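Local coordinates for protein glycoside hydrolase family 12 (Spirochaeta thermophila, PDB 5LU3) that probably takes part in cellulose breakdown, this chain being its family 64 carbohydrate-binding module, a type A module that also carries a calcium site, at residues Ser11-Phe25 / Tyr67-Val81. Residues are numbered along the deposited sequence; the frame is centred on the assembly and turned at random.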
# COMPACT_ATOMS: atom_id res chain seq x y z
N SER A 11 6.46 -1.00 -5.39
CA SER A 11 7.10 -0.17 -4.36
C SER A 11 7.31 1.21 -4.86
O SER A 11 7.29 1.46 -6.05
CB SER A 11 8.42 -0.74 -3.88
OG SER A 11 9.33 -0.82 -4.92
N TYR A 12 7.45 2.13 -3.91
CA TYR A 12 7.74 3.50 -4.26
C TYR A 12 8.74 4.06 -3.26
O TYR A 12 8.67 3.77 -2.07
CB TYR A 12 6.47 4.37 -4.31
CG TYR A 12 6.74 5.69 -4.91
CD1 TYR A 12 6.73 5.85 -6.29
CD2 TYR A 12 7.09 6.78 -4.12
CE1 TYR A 12 7.02 7.07 -6.87
CE2 TYR A 12 7.42 7.98 -4.68
CZ TYR A 12 7.38 8.13 -6.06
OH TYR A 12 7.68 9.33 -6.64
N ASP A 13 9.64 4.91 -3.77
CA ASP A 13 10.65 5.59 -2.96
C ASP A 13 10.62 7.09 -3.21
O ASP A 13 10.64 7.52 -4.37
CB ASP A 13 12.03 5.05 -3.29
CG ASP A 13 12.19 3.61 -2.89
OD1 ASP A 13 12.22 3.36 -1.68
OD2 ASP A 13 12.25 2.74 -3.79
N GLY A 14 10.63 7.87 -2.12
CA GLY A 14 10.83 9.29 -2.19
C GLY A 14 9.63 10.13 -1.78
O GLY A 14 8.57 9.65 -1.42
N ALA A 15 9.86 11.42 -1.87
CA ALA A 15 8.91 12.39 -1.41
C ALA A 15 7.81 12.61 -2.43
O ALA A 15 8.00 12.43 -3.62
CB ALA A 15 9.62 13.70 -1.14
N GLY A 16 6.66 13.00 -1.92
CA GLY A 16 5.52 13.37 -2.72
C GLY A 16 4.25 12.78 -2.17
O GLY A 16 4.24 12.09 -1.15
N GLU A 17 3.17 13.09 -2.85
CA GLU A 17 1.85 12.66 -2.46
C GLU A 17 1.18 12.07 -3.68
O GLU A 17 1.07 12.73 -4.71
CB GLU A 17 1.03 13.86 -1.95
CG GLU A 17 -0.27 13.46 -1.28
CD GLU A 17 -0.83 14.52 -0.34
OE1 GLU A 17 -0.29 15.64 -0.22
OE2 GLU A 17 -1.83 14.20 0.32
N TYR A 18 0.78 10.81 -3.55
CA TYR A 18 0.34 10.00 -4.67
C TYR A 18 -0.90 9.21 -4.33
O TYR A 18 -1.12 8.83 -3.17
CB TYR A 18 1.45 9.04 -5.16
CG TYR A 18 2.73 9.77 -5.44
CD1 TYR A 18 2.84 10.62 -6.53
CD2 TYR A 18 3.79 9.72 -4.55
CE1 TYR A 18 4.01 11.36 -6.77
CE2 TYR A 18 4.94 10.46 -4.77
CZ TYR A 18 5.05 11.27 -5.86
OH TYR A 18 6.21 12.01 -6.04
N LEU A 19 -1.68 8.94 -5.36
CA LEU A 19 -2.90 8.12 -5.27
C LEU A 19 -2.76 6.94 -6.23
O LEU A 19 -2.59 7.15 -7.44
CB LEU A 19 -4.12 8.94 -5.65
CG LEU A 19 -4.36 10.18 -4.80
CD1 LEU A 19 -5.53 10.97 -5.36
CD2 LEU A 19 -4.60 9.80 -3.36
N TRP A 20 -2.88 5.72 -5.71
CA TRP A 20 -2.75 4.51 -6.53
C TRP A 20 -3.95 3.62 -6.26
O TRP A 20 -4.51 3.67 -5.18
CB TRP A 20 -1.50 3.72 -6.21
CG TRP A 20 -0.23 4.46 -6.40
CD1 TRP A 20 0.19 5.07 -7.53
CD2 TRP A 20 0.75 4.73 -5.41
NE1 TRP A 20 1.41 5.66 -7.32
CE2 TRP A 20 1.78 5.46 -6.02
CE3 TRP A 20 0.89 4.38 -4.06
CZ2 TRP A 20 2.94 5.88 -5.31
CZ3 TRP A 20 2.04 4.78 -3.38
CH2 TRP A 20 3.03 5.51 -4.01
N LYS A 21 -4.29 2.77 -7.22
CA LYS A 21 -5.28 1.75 -6.97
C LYS A 21 -4.84 0.44 -7.56
O LYS A 21 -4.08 0.42 -8.52
CB LYS A 21 -6.67 2.16 -7.48
CG LYS A 21 -6.80 2.28 -8.98
CD LYS A 21 -8.17 2.74 -9.41
CE LYS A 21 -8.21 2.86 -10.93
NZ LYS A 21 -9.51 3.37 -11.40
N THR A 22 -5.30 -0.65 -6.97
CA THR A 22 -5.01 -1.98 -7.47
C THR A 22 -6.12 -2.91 -7.09
O THR A 22 -6.79 -2.72 -6.09
CB THR A 22 -3.65 -2.50 -6.92
OG1 THR A 22 -3.31 -3.74 -7.51
CG2 THR A 22 -3.65 -2.64 -5.41
N ASP A 23 -6.29 -3.97 -7.87
CA ASP A 23 -7.16 -5.06 -7.47
C ASP A 23 -6.37 -6.32 -7.13
O ASP A 23 -6.96 -7.41 -7.13
CB ASP A 23 -8.28 -5.32 -8.48
CG ASP A 23 -7.78 -5.86 -9.79
OD1 ASP A 23 -6.57 -5.89 -10.01
OD2 ASP A 23 -8.63 -6.27 -10.64
N ASP A 24 -5.06 -6.19 -6.84
CA ASP A 24 -4.16 -7.36 -6.78
C ASP A 24 -3.88 -7.84 -5.35
O ASP A 24 -3.08 -8.78 -5.20
CB ASP A 24 -2.80 -7.01 -7.42
CG ASP A 24 -2.83 -6.93 -8.88
OD1 ASP A 24 -3.78 -7.38 -9.53
OD2 ASP A 24 -1.79 -6.45 -9.46
N PHE A 25 -4.45 -7.21 -4.32
CA PHE A 25 -4.16 -7.68 -2.96
C PHE A 25 -4.66 -9.10 -2.73
O PHE A 25 -5.70 -9.50 -3.23
CB PHE A 25 -4.81 -6.81 -1.88
CG PHE A 25 -4.05 -5.57 -1.51
CD1 PHE A 25 -3.24 -4.89 -2.38
CD2 PHE A 25 -4.15 -5.10 -0.20
CE1 PHE A 25 -2.55 -3.74 -1.98
CE2 PHE A 25 -3.48 -3.96 0.21
CZ PHE A 25 -2.69 -3.27 -0.68
N TYR A 67 -11.48 -3.10 -5.23
CA TYR A 67 -10.20 -2.44 -5.35
C TYR A 67 -9.68 -1.94 -4.01
O TYR A 67 -10.39 -1.79 -3.04
CB TYR A 67 -10.30 -1.25 -6.33
CG TYR A 67 -10.05 -1.65 -7.77
CD1 TYR A 67 -10.99 -2.34 -8.51
CD2 TYR A 67 -8.87 -1.31 -8.39
CE1 TYR A 67 -10.72 -2.71 -9.83
CE2 TYR A 67 -8.58 -1.67 -9.67
CZ TYR A 67 -9.49 -2.36 -10.39
OH TYR A 67 -9.17 -2.72 -11.69
N TRP A 68 -8.37 -1.68 -4.02
CA TRP A 68 -7.68 -1.03 -2.92
C TRP A 68 -7.19 0.33 -3.40
O TRP A 68 -6.41 0.40 -4.35
CB TRP A 68 -6.53 -1.92 -2.39
CG TRP A 68 -7.03 -3.15 -1.68
CD1 TRP A 68 -7.22 -3.29 -0.36
CD2 TRP A 68 -7.42 -4.37 -2.28
NE1 TRP A 68 -7.69 -4.54 -0.06
CE2 TRP A 68 -7.84 -5.23 -1.24
CE3 TRP A 68 -7.45 -4.84 -3.58
CZ2 TRP A 68 -8.29 -6.53 -1.48
CZ3 TRP A 68 -7.90 -6.14 -3.82
CH2 TRP A 68 -8.31 -6.96 -2.77
N TYR A 69 -7.66 1.38 -2.72
CA TYR A 69 -7.35 2.77 -3.03
C TYR A 69 -6.37 3.30 -2.00
O TYR A 69 -6.68 3.36 -0.81
CB TYR A 69 -8.66 3.59 -3.00
CG TYR A 69 -9.59 3.20 -4.12
CD1 TYR A 69 -9.51 3.81 -5.37
CD2 TYR A 69 -10.55 2.21 -3.95
CE1 TYR A 69 -10.34 3.43 -6.40
CE2 TYR A 69 -11.37 1.81 -5.02
CZ TYR A 69 -11.27 2.45 -6.23
OH TYR A 69 -12.08 2.10 -7.31
N ILE A 70 -5.17 3.64 -2.48
CA ILE A 70 -4.02 3.94 -1.63
C ILE A 70 -3.64 5.40 -1.77
O ILE A 70 -3.46 5.89 -2.88
CB ILE A 70 -2.83 3.07 -2.07
CG1 ILE A 70 -3.20 1.58 -2.05
CG2 ILE A 70 -1.62 3.35 -1.20
CD1 ILE A 70 -2.66 0.82 -3.21
N HIS A 71 -3.50 6.06 -0.62
CA HIS A 71 -3.01 7.42 -0.55
C HIS A 71 -1.70 7.42 0.22
O HIS A 71 -1.65 7.01 1.36
CB HIS A 71 -4.05 8.26 0.17
CG HIS A 71 -3.73 9.70 0.30
ND1 HIS A 71 -4.51 10.54 1.05
CD2 HIS A 71 -2.70 10.47 -0.15
CE1 HIS A 71 -4.02 11.76 1.03
NE2 HIS A 71 -2.91 11.75 0.32
N TYR A 72 -0.64 7.84 -0.48
CA TYR A 72 0.73 7.90 0.05
C TYR A 72 1.16 9.35 0.18
O TYR A 72 0.93 10.16 -0.73
CB TYR A 72 1.64 7.23 -0.96
CG TYR A 72 3.15 7.32 -0.79
CD1 TYR A 72 3.86 8.49 -1.09
CD2 TYR A 72 3.89 6.20 -0.39
CE1 TYR A 72 5.24 8.53 -1.01
CE2 TYR A 72 5.29 6.25 -0.29
CZ TYR A 72 5.95 7.41 -0.61
OH TYR A 72 7.32 7.42 -0.56
N LYS A 73 1.83 9.67 1.28
CA LYS A 73 2.53 10.96 1.38
C LYS A 73 3.83 10.73 2.16
O LYS A 73 3.82 10.12 3.25
CB LYS A 73 1.67 12.03 2.05
CG LYS A 73 2.35 13.40 2.07
CD LYS A 73 1.54 14.44 2.83
CE LYS A 73 2.19 15.81 2.77
NZ LYS A 73 3.52 15.83 3.45
N GLY A 74 4.92 11.21 1.58
CA GLY A 74 6.22 11.22 2.24
C GLY A 74 6.93 12.51 1.95
O GLY A 74 6.68 13.16 0.93
N SER A 75 7.81 12.89 2.87
CA SER A 75 8.55 14.13 2.76
C SER A 75 10.07 13.96 2.62
O SER A 75 10.79 14.96 2.61
CB SER A 75 8.23 15.00 3.97
OG SER A 75 6.88 15.41 3.94
N LEU A 76 10.55 12.72 2.57
CA LEU A 76 11.99 12.43 2.57
C LEU A 76 12.38 11.59 1.40
O LEU A 76 11.56 10.82 0.90
CB LEU A 76 12.34 11.64 3.82
CG LEU A 76 12.19 12.38 5.13
CD1 LEU A 76 12.35 11.44 6.31
CD2 LEU A 76 13.22 13.50 5.22
N ALA A 77 13.65 11.68 0.99
CA ALA A 77 14.12 10.86 -0.13
C ALA A 77 14.01 9.36 0.18
O ALA A 77 13.83 8.56 -0.70
CB ALA A 77 15.56 11.21 -0.49
N TRP A 78 14.07 9.03 1.46
CA TRP A 78 13.99 7.64 1.89
C TRP A 78 12.61 7.25 2.41
O TRP A 78 12.42 6.16 2.96
CB TRP A 78 15.07 7.32 2.90
CG TRP A 78 15.18 8.25 4.05
CD1 TRP A 78 14.65 8.08 5.28
CD2 TRP A 78 15.92 9.47 4.10
NE1 TRP A 78 14.99 9.13 6.10
CE2 TRP A 78 15.77 10.00 5.39
CE3 TRP A 78 16.67 10.18 3.16
CZ2 TRP A 78 16.35 11.21 5.78
CZ3 TRP A 78 17.27 11.37 3.54
CH2 TRP A 78 17.10 11.88 4.84
N SER A 79 11.62 8.11 2.22
CA SER A 79 10.25 7.65 2.39
C SER A 79 10.01 6.44 1.46
O SER A 79 10.50 6.40 0.34
CB SER A 79 9.30 8.78 2.01
OG SER A 79 9.33 9.86 2.91
N HIS A 80 9.26 5.44 1.92
CA HIS A 80 9.15 4.19 1.19
C HIS A 80 7.85 3.46 1.50
O HIS A 80 7.44 3.39 2.65
CB HIS A 80 10.33 3.30 1.59
CG HIS A 80 10.30 1.94 1.00
ND1 HIS A 80 10.73 1.67 -0.28
CD2 HIS A 80 9.87 0.76 1.51
CE1 HIS A 80 10.60 0.38 -0.52
NE2 HIS A 80 10.10 -0.19 0.55
N VAL A 81 7.29 2.82 0.47
CA VAL A 81 6.27 1.80 0.65
C VAL A 81 6.63 0.61 -0.24
O VAL A 81 7.22 0.76 -1.31
CB VAL A 81 4.84 2.31 0.31
CG1 VAL A 81 4.67 2.68 -1.16
CG2 VAL A 81 3.78 1.31 0.74
O HOH W 1 13.22 5.09 -0.09
O HOH W 2 -11.52 1.64 -10.11
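Carboxylate oxygen OD1 of D13 is gripped twice: H80 ND1 donates to it over 2.7 Å, approaching from above the carboxylate plane, while OD1 itself lies close to the plane of the imidazole, and a water adds a second bond. That water also donates to S79 O, which already accepts from G14 N, bridging the end of strand 10-13 to the turn that leads into strand 80-85. A second histidine-carboxylate pair joins strands 16-22 and 68-74 in the other sheet. Here H71 NE2 meets E17 OE2 at 2.7 Å on the anti lone pair, with ring and carboxylate only 10° from coplanar. E17 reaches it with CG anti to the backbone N (chi1 -169°) and an extended chain beyond.

Y18, W20 and Y72, on the face of these strands opposite E17 and H71, cluster with Y12 of strand 10-13. The Y12 edge points at the face of Y72 in a T-shaped pair, centroids 5.4 Å apart, while W20 lies alongside Y72 and brings CZ3 to 3.5 Å from Y72 CB. The Y72 hydroxyl runs past these rings to donate to G14 O at 2.7 Å, in the carbonyl plane, anchoring the cluster to the loop.

At the far end F25 lies face to face with the W68 five-membered ring, and its CB sits 3.5 Å from W68 CE2, over the indole. D23, whose CB covers the centre of the Y67 ring, supplies OD1 to calcium together with OD1 of D24; D7 completes the link.

Strand 16-22 also bonds through its backbone to L4 and M6, at and just beyond strand 4-5, and 68-74 to E44 and N46, at and just beyond 42-45. With W20 also near V81 and L40 of strand 33-40 against Y72, the cluster joins both sheets of a beta-sandwich.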